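Local coordinates for Alpha/beta hydrolase fold protein (Nakamurella multipartita, PDB 4Y7D) that probably acts as a hydrolase with the alpha/beta hydrolase fold, its substrate unknown, at residues A101-W106 against R125-V130; V36-G41 against L61-V66; D250-P255 against G276-F281; V133-H138 against D254-R259. All coordinates share one frame; numbering follows the deposited sequence.

Contact 1 (A101-W106 against R125-V130); sequences AGVLCW and RALVSV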
loop_
_atom_site.group_PDB
_atom_site.type_symbol
_atom_site.label_atom_id
_atom_site.label_comp_id
_atom_site.label_asym_id
_atom_site.label_seq_id
_atom_site.Cartn_x
_atom_site.Cartn_y
_atom_site.Cartn_z
ATOM N N ALA A 101 6.819 4.137 15.465
ATOM C CA ALA A 101 5.986 4.859 14.527
ATOM C C ALA A 101 4.726 4.103 14.254
ATOM O O ALA A 101 4.645 2.897 14.466
ATOM C CB ALA A 101 6.724 5.100 13.224
ATOM N N GLY A 102 3.725 4.835 13.782
ATOM C CA GLY A 102 2.579 4.154 13.207
ATOM C C GLY A 102 2.975 3.499 11.888
ATOM O O GLY A 102 4.036 3.827 11.302
ATOM N N VAL A 103 2.176 2.545 11.427
ATOM C CA VAL A 103 2.425 1.906 10.162
ATOM C C VAL A 103 1.110 1.851 9.351
ATOM O O VAL A 103 0.075 1.412 9.853
ATOM C CB VAL A 103 2.962 0.480 10.337
ATOM C CG1 VAL A 103 3.146 -0.154 8.966
ATOM C CG2 VAL A 103 4.257 0.500 11.121
ATOM N N LEU A 104 1.169 2.323 8.125
ATOM C CA LEU A 104 0.083 2.228 7.135
ATOM C C LEU A 104 0.614 1.397 5.978
ATOM O O LEU A 104 1.576 1.799 5.296
ATOM C CB LEU A 104 -0.329 3.579 6.604
ATOM C CG LEU A 104 -1.325 3.609 5.449
ATOM C CD1 LEU A 104 -2.668 3.114 5.952
ATOM C CD2 LEU A 104 -1.463 4.962 4.829
ATOM N N CYS A 105 -0.071 0.297 5.707
ATOM C CA CYS A 105 0.268 -0.545 4.563
ATOM C C CYS A 105 -0.944 -0.853 3.704
ATOM O O CYS A 105 -2.081 -0.817 4.167
ATOM C CB CYS A 105 0.938 -1.817 5.006
ATOM S SG CYS A 105 -0.050 -3.008 5.952
ATOM N N TRP A 106 -0.673 -1.183 2.439
ATOM C CA TRP A 106 -1.742 -1.589 1.524
ATOM C C TRP A 106 -1.203 -2.688 0.666
ATOM O O TRP A 106 -0.040 -2.641 0.313
ATOM C CB TRP A 106 -2.130 -0.396 0.684
ATOM C CG TRP A 106 -3.184 -0.565 -0.385
ATOM C CD1 TRP A 106 -4.244 -1.423 -0.399
ATOM C CD2 TRP A 106 -3.323 0.244 -1.526
ATOM N NE1 TRP A 106 -5.037 -1.200 -1.497
ATOM C CE2 TRP A 106 -4.485 -0.178 -2.213
ATOM C CE3 TRP A 106 -2.588 1.328 -2.038
ATOM C CZ2 TRP A 106 -4.915 0.422 -3.397
ATOM C CZ3 TRP A 106 -3.030 1.949 -3.199
ATOM C CH2 TRP A 106 -4.170 1.480 -3.882
ATOM N N ARG A 125 3.615 1.652 16.891
ATOM C CA ARG A 125 2.609 2.272 17.754
ATOM C C ARG A 125 1.179 1.817 17.462
ATOM O O ARG A 125 0.329 1.703 18.379
ATOM C CB ARG A 125 2.663 3.798 17.609
ATOM C CG ARG A 125 3.957 4.453 18.075
ATOM C CD ARG A 125 3.715 5.703 18.941
ATOM N NE ARG A 125 4.971 6.286 19.445
ATOM C CZ ARG A 125 5.724 5.781 20.439
ATOM N NH1 ARG A 125 6.856 6.398 20.807
ATOM N NH2 ARG A 125 5.388 4.645 21.053
ATOM N N ALA A 126 0.901 1.593 16.184
ATOM C CA ALA A 126 -0.423 1.255 15.662
ATOM C C ALA A 126 -0.251 0.806 14.221
ATOM O O ALA A 126 0.702 1.200 13.533
ATOM C CB ALA A 126 -1.338 2.449 15.741
ATOM N N LEU A 127 -1.179 -0.011 13.742
ATOM C CA LEU A 127 -1.132 -0.569 12.412
ATOM C C LEU A 127 -2.476 -0.344 11.704
ATOM O O LEU A 127 -3.498 -0.753 12.200
ATOM C CB LEU A 127 -0.808 -2.077 12.495
ATOM C CG LEU A 127 -0.757 -2.890 11.175
ATOM C CD1 LEU A 127 0.262 -2.315 10.195
ATOM C CD2 LEU A 127 -0.455 -4.307 11.592
ATOM N N VAL A 128 -2.432 0.256 10.523
ATOM C CA VAL A 128 -3.564 0.294 9.615
ATOM C C VAL A 128 -3.199 -0.498 8.374
ATOM O O VAL A 128 -2.240 -0.145 7.658
ATOM C CB VAL A 128 -3.937 1.720 9.253
ATOM C CG1 VAL A 128 -5.096 1.763 8.258
ATOM C CG2 VAL A 128 -4.316 2.473 10.531
ATOM N N SER A 129 -3.960 -1.560 8.150
ATOM C CA SER A 129 -3.646 -2.530 7.117
ATOM C C SER A 129 -4.801 -2.612 6.132
ATOM O O SER A 129 -5.879 -3.168 6.418
ATOM C CB SER A 129 -3.350 -3.846 7.741
ATOM O OG SER A 129 -3.035 -4.781 6.763
ATOM N N VAL A 130 -4.561 -2.077 4.941
ATOM C CA VAL A 130 -5.619 -1.910 3.925
ATOM C C VAL A 130 -5.446 -3.017 2.891
ATOM O O VAL A 130 -4.393 -3.097 2.249
ATOM C CB VAL A 130 -5.486 -0.547 3.264
ATOM C CG1 VAL A 130 -6.623 -0.283 2.272
ATOM C CG2 VAL A 130 -5.484 0.536 4.361
#

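Contact 2 (V36-G41 against L61-V66); sequences VLVVHG and LRAIVV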
loop_
_atom_site.group_PDB
_atom_site.type_symbol
_atom_site.label_atom_id
_atom_site.label_comp_id
_atom_site.label_asym_id
_atom_site.label_seq_id
_atom_site.Cartn_x
_atom_site.Cartn_y
_atom_site.Cartn_z
ATOM N N VAL A 36 4.360 8.199 10.764
ATOM C CA VAL A 36 3.806 6.966 10.196
ATOM C C VAL A 36 4.674 6.475 9.057
ATOM O O VAL A 36 4.939 7.229 8.112
ATOM C CB VAL A 36 2.405 7.245 9.635
ATOM C CG1 VAL A 36 1.777 5.961 9.103
ATOM C CG2 VAL A 36 1.555 7.904 10.700
ATOM N N LEU A 37 5.101 5.222 9.153
ATOM C CA LEU A 37 5.777 4.559 8.066
ATOM C C LEU A 37 4.712 4.077 7.081
ATOM O O LEU A 37 3.771 3.418 7.475
ATOM C CB LEU A 37 6.568 3.368 8.553
ATOM C CG LEU A 37 7.204 2.456 7.491
ATOM C CD1 LEU A 37 8.400 3.169 6.852
ATOM C CD2 LEU A 37 7.539 1.125 8.108
ATOM N N VAL A 38 4.823 4.491 5.830
ATOM C CA VAL A 38 3.817 4.218 4.769
ATOM C C VAL A 38 4.476 3.243 3.779
ATOM O O VAL A 38 5.541 3.567 3.220
ATOM C CB VAL A 38 3.439 5.512 4.069
ATOM C CG1 VAL A 38 2.390 5.263 3.003
ATOM C CG2 VAL A 38 2.870 6.476 5.076
ATOM N N VAL A 39 3.835 2.104 3.571
ATOM C CA VAL A 39 4.438 0.973 2.868
ATOM C C VAL A 39 3.588 0.580 1.651
ATOM O O VAL A 39 2.457 0.069 1.756
ATOM C CB VAL A 39 4.581 -0.214 3.822
ATOM C CG1 VAL A 39 5.386 -1.317 3.144
ATOM C CG2 VAL A 39 5.199 0.205 5.174
ATOM N N HIS A 40 4.142 0.848 0.482
ATOM C CA HIS A 40 3.463 0.630 -0.794
ATOM C C HIS A 40 3.301 -0.851 -1.176
ATOM O O HIS A 40 4.012 -1.760 -0.701
ATOM C CB HIS A 40 4.200 1.423 -1.929
ATOM C CG HIS A 40 5.529 0.876 -2.272
ATOM N ND1 HIS A 40 5.693 -0.283 -3.008
ATOM C CD2 HIS A 40 6.784 1.351 -2.035
ATOM C CE1 HIS A 40 6.982 -0.516 -3.174
ATOM N NE2 HIS A 40 7.660 0.449 -2.596
ATOM N N GLY A 41 2.408 -1.060 -2.131
ATOM C CA GLY A 41 2.141 -2.371 -2.676
ATOM C C GLY A 41 2.999 -2.807 -3.843
ATOM O O GLY A 41 4.137 -2.354 -4.004
ATOM N N LEU A 61 -0.227 14.425 10.651
ATOM C CA LEU A 61 0.794 13.418 10.929
ATOM C C LEU A 61 1.940 13.575 9.919
ATOM O O LEU A 61 1.779 14.236 8.865
ATOM C CB LEU A 61 0.208 11.995 10.875
ATOM C CG LEU A 61 -0.846 11.691 11.971
ATOM C CD1 LEU A 61 -2.237 12.036 11.482
ATOM C CD2 LEU A 61 -0.810 10.207 12.325
ATOM N N ARG A 62 3.116 13.002 10.238
ATOM C CA ARG A 62 4.220 13.038 9.319
ATOM C C ARG A 62 4.361 11.664 8.736
ATOM O O ARG A 62 4.094 10.678 9.418
ATOM C CB ARG A 62 5.532 13.582 9.923
ATOM C CG ARG A 62 6.437 12.647 10.660
ATOM C CD ARG A 62 7.652 13.443 11.222
ATOM N NE ARG A 62 8.582 12.710 12.117
ATOM C CZ ARG A 62 9.684 12.035 11.712
ATOM N NH1 ARG A 62 10.017 11.944 10.432
ATOM N NH2 ARG A 62 10.486 11.460 12.610
ATOM N N ALA A 63 4.719 11.580 7.458
ATOM C CA ALA A 63 4.876 10.278 6.801
ATOM C C ALA A 63 6.326 10.007 6.403
ATOM O O ALA A 63 7.054 10.925 5.988
ATOM C CB ALA A 63 3.987 10.229 5.597
ATOM N N ILE A 64 6.732 8.748 6.545
ATOM C CA ILE A 64 7.997 8.248 6.123
ATOM C C ILE A 64 7.634 7.256 5.015
ATOM O O ILE A 64 7.165 6.177 5.297
ATOM C CB ILE A 64 8.762 7.576 7.302
ATOM C CG1 ILE A 64 9.021 8.604 8.418
ATOM C CG2 ILE A 64 10.072 6.938 6.826
ATOM C CD1 ILE A 64 9.250 7.976 9.773
ATOM N N VAL A 65 7.819 7.658 3.762
ATOM C CA VAL A 65 7.288 6.872 2.630
ATOM C C VAL A 65 8.473 6.196 1.966
ATOM O O VAL A 65 9.321 6.898 1.384
ATOM C CB VAL A 65 6.651 7.820 1.597
ATOM C CG1 VAL A 65 6.183 7.047 0.368
ATOM C CG2 VAL A 65 5.587 8.725 2.232
ATOM N N VAL A 66 8.592 4.878 2.126
ATOM C CA VAL A 66 9.741 4.171 1.578
ATOM C C VAL A 66 9.541 3.753 0.148
ATOM O O VAL A 66 8.401 3.585 -0.288
ATOM C CB VAL A 66 10.042 2.859 2.360
ATOM C CG1 VAL A 66 10.722 3.204 3.670
ATOM C CG2 VAL A 66 8.782 2.031 2.589
HETATM O O HOH W 1 5.788 3.296 0.468
#

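Contact 3 (D250-P255 against G276-F281); sequences DSDVDP and GTHLAF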
loop_
_atom_site.group_PDB
_atom_site.type_symbol
_atom_site.label_atom_id
_atom_site.label_comp_id
_atom_site.label_asym_id
_atom_site.label_seq_id
_atom_site.Cartn_x
_atom_site.Cartn_y
_atom_site.Cartn_z
ATOM N N ASP A 250 -13.320 -6.344 -3.712
ATOM C CA ASP A 250 -11.900 -6.287 -4.081
ATOM C C ASP A 250 -11.582 -7.548 -4.882
ATOM O O ASP A 250 -11.767 -8.667 -4.372
ATOM C CB ASP A 250 -11.058 -6.256 -2.814
ATOM C CG ASP A 250 -9.636 -5.855 -3.036
ATOM O OD1 ASP A 250 -9.024 -6.152 -4.092
ATOM O OD2 ASP A 250 -9.105 -5.231 -2.098
ATOM N N SER A 251 -11.064 -7.367 -6.100
ATOM C CA SER A 251 -10.686 -8.497 -6.938
ATOM C C SER A 251 -9.165 -8.687 -6.982
ATOM O O SER A 251 -8.680 -9.556 -7.709
ATOM C CB SER A 251 -11.192 -8.254 -8.357
ATOM O OG SER A 251 -10.561 -7.102 -8.907
ATOM N N ASP A 252 -8.438 -7.869 -6.254
ATOM C CA ASP A 252 -6.981 -7.874 -6.298
ATOM C C ASP A 252 -6.438 -8.644 -5.072
ATOM O O ASP A 252 -5.742 -9.669 -5.211
ATOM C CB ASP A 252 -6.525 -6.408 -6.293
ATOM C CG ASP A 252 -5.062 -6.231 -6.693
ATOM O OD1 ASP A 252 -4.272 -7.110 -6.316
ATOM O OD2 ASP A 252 -4.719 -5.203 -7.350
ATOM N N VAL A 253 -6.796 -8.185 -3.870
ATOM C CA VAL A 253 -6.497 -8.929 -2.642
ATOM C C VAL A 253 -7.826 -9.347 -2.040
ATOM O O VAL A 253 -8.630 -8.486 -1.585
ATOM C CB VAL A 253 -5.667 -8.081 -1.658
ATOM C CG1 VAL A 253 -5.494 -8.779 -0.306
ATOM C CG2 VAL A 253 -4.314 -7.778 -2.280
ATOM N N ASP A 254 -8.099 -10.632 -2.079
ATOM C CA ASP A 254 -9.394 -11.116 -1.603
ATOM C C ASP A 254 -9.737 -10.660 -0.186
ATOM O O ASP A 254 -8.861 -10.595 0.666
ATOM C CB ASP A 254 -9.513 -12.637 -1.629
ATOM C CG ASP A 254 -10.954 -13.074 -1.540
ATOM O OD1 ASP A 254 -11.676 -13.086 -2.606
ATOM O OD2 ASP A 254 -11.401 -13.428 -0.458
ATOM N N PRO A 255 -11.006 -10.299 0.047
ATOM C CA PRO A 255 -11.419 -9.962 1.428
ATOM C C PRO A 255 -11.024 -10.999 2.502
ATOM O O PRO A 255 -10.837 -10.635 3.697
ATOM C CB PRO A 255 -12.923 -9.773 1.308
ATOM C CG PRO A 255 -13.083 -9.213 -0.089
ATOM C CD PRO A 255 -12.076 -10.020 -0.927
ATOM N N GLY A 276 -16.771 -2.056 -2.287
ATOM C CA GLY A 276 -15.464 -1.410 -2.424
ATOM C C GLY A 276 -14.513 -2.232 -3.273
ATOM O O GLY A 276 -14.428 -3.441 -3.126
ATOM N N THR A 277 -13.783 -1.548 -4.134
ATOM C CA THR A 277 -12.685 -2.130 -4.924
ATOM C C THR A 277 -11.401 -2.171 -4.084
ATOM O O THR A 277 -11.399 -1.832 -2.914
ATOM C CB THR A 277 -12.399 -1.257 -6.178
ATOM O OG1 THR A 277 -11.873 0.020 -5.773
ATOM C CG2 THR A 277 -13.604 -1.069 -6.985
ATOM N N HIS A 278 -10.300 -2.576 -4.692
ATOM C CA HIS A 278 -9.002 -2.531 -4.025
ATOM C C HIS A 278 -8.602 -1.119 -3.543
ATOM O O HIS A 278 -7.832 -0.988 -2.588
ATOM C CB HIS A 278 -7.924 -3.112 -4.948
ATOM C CG HIS A 278 -6.672 -3.507 -4.243
ATOM N ND1 HIS A 278 -6.670 -4.275 -3.083
ATOM C CD2 HIS A 278 -5.378 -3.335 -4.585
ATOM C CE1 HIS A 278 -5.424 -4.540 -2.744
ATOM N NE2 HIS A 278 -4.622 -3.976 -3.638
ATOM N N LEU A 279 -9.148 -0.066 -4.156
ATOM C CA LEU A 279 -8.838 1.325 -3.804
ATOM C C LEU A 279 -9.848 1.920 -2.811
ATOM O O LEU A 279 -9.783 3.114 -2.478
ATOM C CB LEU A 279 -8.856 2.220 -5.064
ATOM C CG LEU A 279 -7.641 2.108 -6.006
ATOM C CD1 LEU A 279 -7.533 0.785 -6.697
ATOM C CD2 LEU A 279 -7.684 3.234 -7.042
ATOM N N ALA A 280 -10.771 1.112 -2.325
ATOM C CA ALA A 280 -11.860 1.627 -1.475
ATOM C C ALA A 280 -11.499 2.576 -0.326
ATOM O O ALA A 280 -12.221 3.532 -0.069
ATOM C CB ALA A 280 -12.661 0.454 -0.928
ATOM N N PHE A 281 -10.423 2.306 0.389
ATOM C CA PHE A 281 -10.084 3.098 1.584
ATOM C C PHE A 281 -9.886 4.578 1.178
ATOM O O PHE A 281 -10.105 5.440 2.000
ATOM C CB PHE A 281 -8.837 2.498 2.231
ATOM C CG PHE A 281 -8.282 3.250 3.408
ATOM C CD1 PHE A 281 -8.921 3.272 4.616
ATOM C CD2 PHE A 281 -7.049 3.905 3.312
ATOM C CE1 PHE A 281 -8.341 3.892 5.704
ATOM C CE2 PHE A 281 -6.499 4.573 4.401
ATOM C CZ PHE A 281 -7.142 4.546 5.598
HETATM O O HOH W 2 -10.287 -3.194 -0.702
#

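Contact 4 (V133-H138 against D254-R259); sequences VSHRYH and DPEFSR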
loop_
_atom_site.group_PDB
_atom_site.type_symbol
_atom_site.label_atom_id
_atom_site.label_comp_id
_atom_site.label_asym_id
_atom_site.label_seq_id
_atom_site.Cartn_x
_atom_site.Cartn_y
_atom_site.Cartn_z
ATOM N N VAL A 133 -1.911 -8.271 1.834
ATOM C CA VAL A 133 -1.533 -9.650 1.789
ATOM C C VAL A 133 -1.034 -10.118 3.173
ATOM O O VAL A 133 -0.030 -9.640 3.674
ATOM C CB VAL A 133 -0.479 -9.909 0.701
ATOM C CG1 VAL A 133 0.018 -11.345 0.737
ATOM C CG2 VAL A 133 -1.028 -9.604 -0.691
ATOM N N SER A 134 -1.716 -11.116 3.710
ATOM C CA SER A 134 -1.548 -11.555 5.112
ATOM C C SER A 134 -1.133 -13.019 5.218
ATOM O O SER A 134 -0.892 -13.529 6.347
ATOM C CB SER A 134 -2.838 -11.308 5.891
ATOM O OG SER A 134 -3.924 -12.022 5.293
ATOM N N HIS A 135 -1.024 -13.701 4.068
ATOM C CA HIS A 135 -0.578 -15.073 4.036
ATOM C C HIS A 135 -0.157 -15.380 2.614
ATOM O O HIS A 135 -0.103 -14.479 1.797
ATOM C CB HIS A 135 -1.619 -16.073 4.593
ATOM C CG HIS A 135 -2.918 -16.163 3.820
ATOM N ND1 HIS A 135 -3.001 -16.668 2.539
ATOM C CD2 HIS A 135 -4.194 -15.865 4.186
ATOM C CE1 HIS A 135 -4.272 -16.665 2.148
ATOM N NE2 HIS A 135 -5.007 -16.157 3.124
ATOM N N ARG A 136 0.295 -16.604 2.343
ATOM C CA ARG A 136 0.769 -16.954 1.023
ATOM C C ARG A 136 -0.214 -16.486 -0.063
ATOM O O ARG A 136 -1.428 -16.663 0.055
ATOM C CB ARG A 136 1.000 -18.452 0.877
ATOM C CG ARG A 136 1.657 -18.852 -0.437
ATOM C CD ARG A 136 2.064 -20.332 -0.443
ATOM N NE ARG A 136 3.184 -20.576 0.472
ATOM C CZ ARG A 136 3.931 -21.701 0.433
ATOM N NH1 ARG A 136 3.672 -22.668 -0.428
ATOM N NH2 ARG A 136 4.966 -21.859 1.261
ATOM N N TYR A 137 0.348 -15.954 -1.140
ATOM C CA TYR A 137 -0.436 -15.376 -2.223
ATOM C C TYR A 137 0.194 -15.710 -3.535
ATOM O O TYR A 137 1.418 -15.619 -3.679
ATOM C CB TYR A 137 -0.542 -13.866 -2.100
ATOM C CG TYR A 137 -0.933 -13.169 -3.398
ATOM C CD1 TYR A 137 -2.267 -12.917 -3.707
ATOM C CD2 TYR A 137 0.033 -12.771 -4.311
ATOM C CE1 TYR A 137 -2.637 -12.286 -4.904
ATOM C CE2 TYR A 137 -0.313 -12.145 -5.509
ATOM C CZ TYR A 137 -1.643 -11.887 -5.792
ATOM O OH TYR A 137 -1.954 -11.274 -6.980
ATOM N N HIS A 138 -0.643 -16.121 -4.496
ATOM C CA HIS A 138 -0.185 -16.427 -5.873
ATOM C C HIS A 138 -0.779 -15.457 -6.904
ATOM O O HIS A 138 -1.991 -15.253 -6.971
ATOM C CB HIS A 138 -0.582 -17.825 -6.216
ATOM C CG HIS A 138 0.154 -18.837 -5.417
ATOM N ND1 HIS A 138 1.473 -19.139 -5.656
ATOM C CD2 HIS A 138 -0.221 -19.569 -4.346
ATOM C CE1 HIS A 138 1.856 -20.068 -4.802
ATOM N NE2 HIS A 138 0.853 -20.323 -3.979
ATOM N N ASP A 254 -8.099 -10.632 -2.079
ATOM C CA ASP A 254 -9.394 -11.116 -1.603
ATOM C C ASP A 254 -9.737 -10.660 -0.186
ATOM O O ASP A 254 -8.861 -10.595 0.666
ATOM C CB ASP A 254 -9.513 -12.637 -1.629
ATOM C CG ASP A 254 -10.954 -13.074 -1.540
ATOM O OD1 ASP A 254 -11.676 -13.086 -2.606
ATOM O OD2 ASP A 254 -11.401 -13.428 -0.458
ATOM N N PRO A 255 -11.006 -10.299 0.047
ATOM C CA PRO A 255 -11.419 -9.962 1.428
ATOM C C PRO A 255 -11.024 -10.999 2.502
ATOM O O PRO A 255 -10.837 -10.635 3.697
ATOM C CB PRO A 255 -12.923 -9.773 1.308
ATOM C CG PRO A 255 -13.083 -9.213 -0.089
ATOM C CD PRO A 255 -12.076 -10.020 -0.927
ATOM N N GLU A 256 -10.885 -12.273 2.116
ATOM C CA GLU A 256 -10.487 -13.318 3.065
ATOM C C GLU A 256 -9.145 -13.007 3.702
ATOM O O GLU A 256 -8.885 -13.408 4.872
ATOM C CB GLU A 256 -10.395 -14.723 2.372
ATOM C CG GLU A 256 -9.894 -15.877 3.265
ATOM C CD GLU A 256 -8.322 -16.130 3.342
ATOM O OE1 GLU A 256 -7.530 -15.546 2.525
ATOM O OE2 GLU A 256 -7.895 -16.959 4.243
ATOM N N PHE A 257 -8.257 -12.312 2.979
ATOM C CA PHE A 257 -6.974 -11.960 3.584
ATOM C C PHE A 257 -7.189 -11.048 4.802
ATOM O O PHE A 257 -6.467 -11.180 5.838
ATOM C CB PHE A 257 -6.042 -11.258 2.617
ATOM C CG PHE A 257 -5.393 -12.183 1.599
ATOM C CD1 PHE A 257 -4.266 -12.873 1.920
ATOM C CD2 PHE A 257 -5.915 -12.330 0.326
ATOM C CE1 PHE A 257 -3.669 -13.730 1.012
ATOM C CE2 PHE A 257 -5.329 -13.206 -0.602
ATOM C CZ PHE A 257 -4.190 -13.891 -0.252
ATOM N N SER A 258 -8.123 -10.129 4.654
ATOM C CA SER A 258 -8.407 -9.222 5.779
ATOM C C SER A 258 -9.169 -9.878 6.953
ATOM O O SER A 258 -8.935 -9.521 8.122
ATOM C CB SER A 258 -9.169 -8.022 5.277
ATOM O OG SER A 258 -8.384 -7.176 4.418
ATOM N N ARG A 259 -10.112 -10.766 6.660
ATOM C CA ARG A 259 -10.826 -11.499 7.715
ATOM C C ARG A 259 -9.852 -12.368 8.477
ATOM O O ARG A 259 -9.913 -12.434 9.681
ATOM C CB ARG A 259 -11.975 -12.364 7.148
ATOM C CG ARG A 259 -13.259 -11.593 6.952
ATOM C CD ARG A 259 -14.479 -12.515 6.714
ATOM N NE ARG A 259 -14.311 -13.089 5.374
ATOM C CZ ARG A 259 -14.633 -12.486 4.211
ATOM N NH1 ARG A 259 -15.244 -11.285 4.185
ATOM N NH2 ARG A 259 -14.340 -13.114 3.060
#

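Contact 1 (A101-W106 against R125-V130)
Trp106 and Val130 make the last pair of two parallel strands, 101-106 and 126-130. With CG anti to the backbone N (chi1 178°), the Trp106 indole lies beside the end of the other strand. Its CB starts 3.9 Å from Val130 O. CG stays at much the same range from that carbonyl. CD1 then comes to 3.1 Å from Val130 O, which sits at the ring edge, in its plane. CD1 also touches Val130 CG1, and NE1 reaches that methyl at 4.2 Å while probably donating to His278 O. CZ2 goes on to Leu279, and the side chain also touches Met52 of helix 46-58.

Leu104 shares this face, and its CD1 packs 3.6 Å from Val128 CG1. On the other face Val103 CG1 lies 3.8 Å from Leu127 CD1. Cys105 SG is there too, next to Ser129 OG, whose hydroxyl is hydrogen-bonded to Tyr114 OH.

Between the faces runs a parallel ladder. Val103 and Cys105 each give their N-H to the other strand and take one back, as in Val128 N to Val103 O (2.8 Å). Helix 110-119 joins the strands as a beta-alpha-beta crossover. The chemistry is that of a buried central sheet: the backbone groups of Val103 and Cys105 pair with strand 126-130, those of Gly102 and Leu104 with strand 35-39, and both faces carry mainly apolar groups.

Contact 2 (V36-G41 against L61-V66)
Val36 and Val38 bind strand 62-66 through their backbones. Val36 N donates to Arg62 O, and Val36 O accepts from Ile64 N at 2.8 Å. Val38 N returns to Ile64 O in a nearly straight bond (173°). The next rung is weak, with Val66 N 3.5 Å from Val38 O. The strands are parallel but twisted by 34°, and they part at this end.

A water sits where they part. It donates to Val38 O and to Val66 O (2.7 Å) and accepts from His40 N, so it carries the link on past the weak rung. His40 closes the same end. Its CD2 lies 3.3 Å from Val66 O, which meets the ring at its edge, in plane. CG stands between the backbone N and the carbonyl carbon (chi1 70°), and this turns the ring's CD2 edge to Val66 O. His40 ND1 holds it there by donating to a lone pair of Gly41 O (2.8 Å).

Side chains pack along both faces. Leu37 CD1 touches both Ile64 CG2 and Val66 CG1, 3.9 Å from the latter. Val36 CG2 meets Leu61 CD2, and Val38 CG2 meets Ala63 CB.

Farther out, Arg68 binds both His40 O and Gly41 O. The His-Gly pair after this strand is consistent with the loop that borders the oxyanion hole in relatives. Helix 46-58 makes the beta-alpha-beta crossover and covers Val36, Val38, Ala63 and Val65. Helix 82-95 covers Leu37 and Val66, and strand 101-106 flanks 36-39.

Contact 3 (D250-P255 against G276-F281)
Asp250 and His278 pair in a way consistent with the acid and base of an alpha/beta hydrolase triad. Asp250 OD2 accepts a hydrogen bond from His278 ND1 at 2.8 Å, through its syn lone pair and in the ring plane. CG anti to the backbone N (chi1 -165°) brings the carboxylate there. Carboxylate and ring are turned 61° apart. The other oxygen, OD1, is gripped in an Asx turn by Asp252 N (2.8 Å), extended to an Asx motif by Val253 N, which fixes the carboxylate's rotation. A water also sits 2.7 Å from Asp250 OD2, near Thr277 O. An alanine in place of Asp250 would probably leave His278 ND1 without its acceptor, the ring less well fixed and the loop without its anchor.

Asp252 lies over the imidazole. Its CB stands 3.7 Å from the ring centroid, a CH-pi contact over the face, and its carboxylate is stacked at 27° to the ring. Val253 adds CG2, 3.5 Å from His278 CE1. Asp254 then caps the following helix. His278 NE2 is hydrogen-bonded to Ser107 OG, consistent with a Ser-His-Asp triad. In the turn into helix 280-283, Thr277 OG1 accepts from Leu279 N at 3.2 Å.

Contact 4 (V133-H138 against D254-R259)
Glu256 OE1 accepts a hydrogen bond from His135 NE2 at 2.7 Å, the shortest polar bond between loop 133-138 and the start of helix 255-264. It uses its syn lone pair and lies close to the imidazole plane, while the carboxylate is turned 62° to the ring. The Glu256 chain bends at chi2 (-88°), which swings the carboxylate back to the histidine. His135 ND1 donates to Arg136 O, in a bent bond of 2.9 Å. The two bonds fix the rotation of the ring.

Phe257 packs against one face of that ring. The pair is an offset stack, with centroids 4.2 Å apart and planes at 28°. Phe257 CE1 stands over the rim of the imidazole, only 3.2 Å from His135 CE1, so the packing is tight. An alanine in place of His135 would probably leave Glu256 without its partner and strip one side of the Phe257 ring.

The loop also meets Phe257 at its backbone and ring edge. Ser134 OG donates to Phe257 O at 2.7 Å, tilted from the carbonyl plane. The same hydroxyl lies at the edge of the phenyl ring, as does Arg136 O. Val133 packs beside the ring. Phe260, one turn on, meets His135 edge to face.

The helix start is held by Asp254, the N-cap, whose OD2 accepts from Glu256 N. With both ring nitrogens of His135 acting as donors and a carboxylate at one of them, the imidazole is likely to be positively charged, which would add an electrostatic pull to the bond.

How the contacts relate
Contacts 1 and 2 are neighbouring parts of one sheet, their centres 9 Å apart. Gly102 O meets Leu37 N at 2.8 Å and Leu104 O meets Val39 N at 2.9 Å, both probable hydrogen bonds. Contact 3 lies about 17 Å from contact 1, centre to centre, but touches its end: Val130 CG1 packs 3.6 Å from Phe281 CB. The probable active site lies where strand 101-106 runs out toward Ser107. Contact 4 shares Asp254 and Pro255 with contact 3, and Val253 CG2 packs 4.1 Å from Val133 CG2. The bound sodium ion, at Ala176 and Gly179, is about 8 Å from the Thr277 side chain.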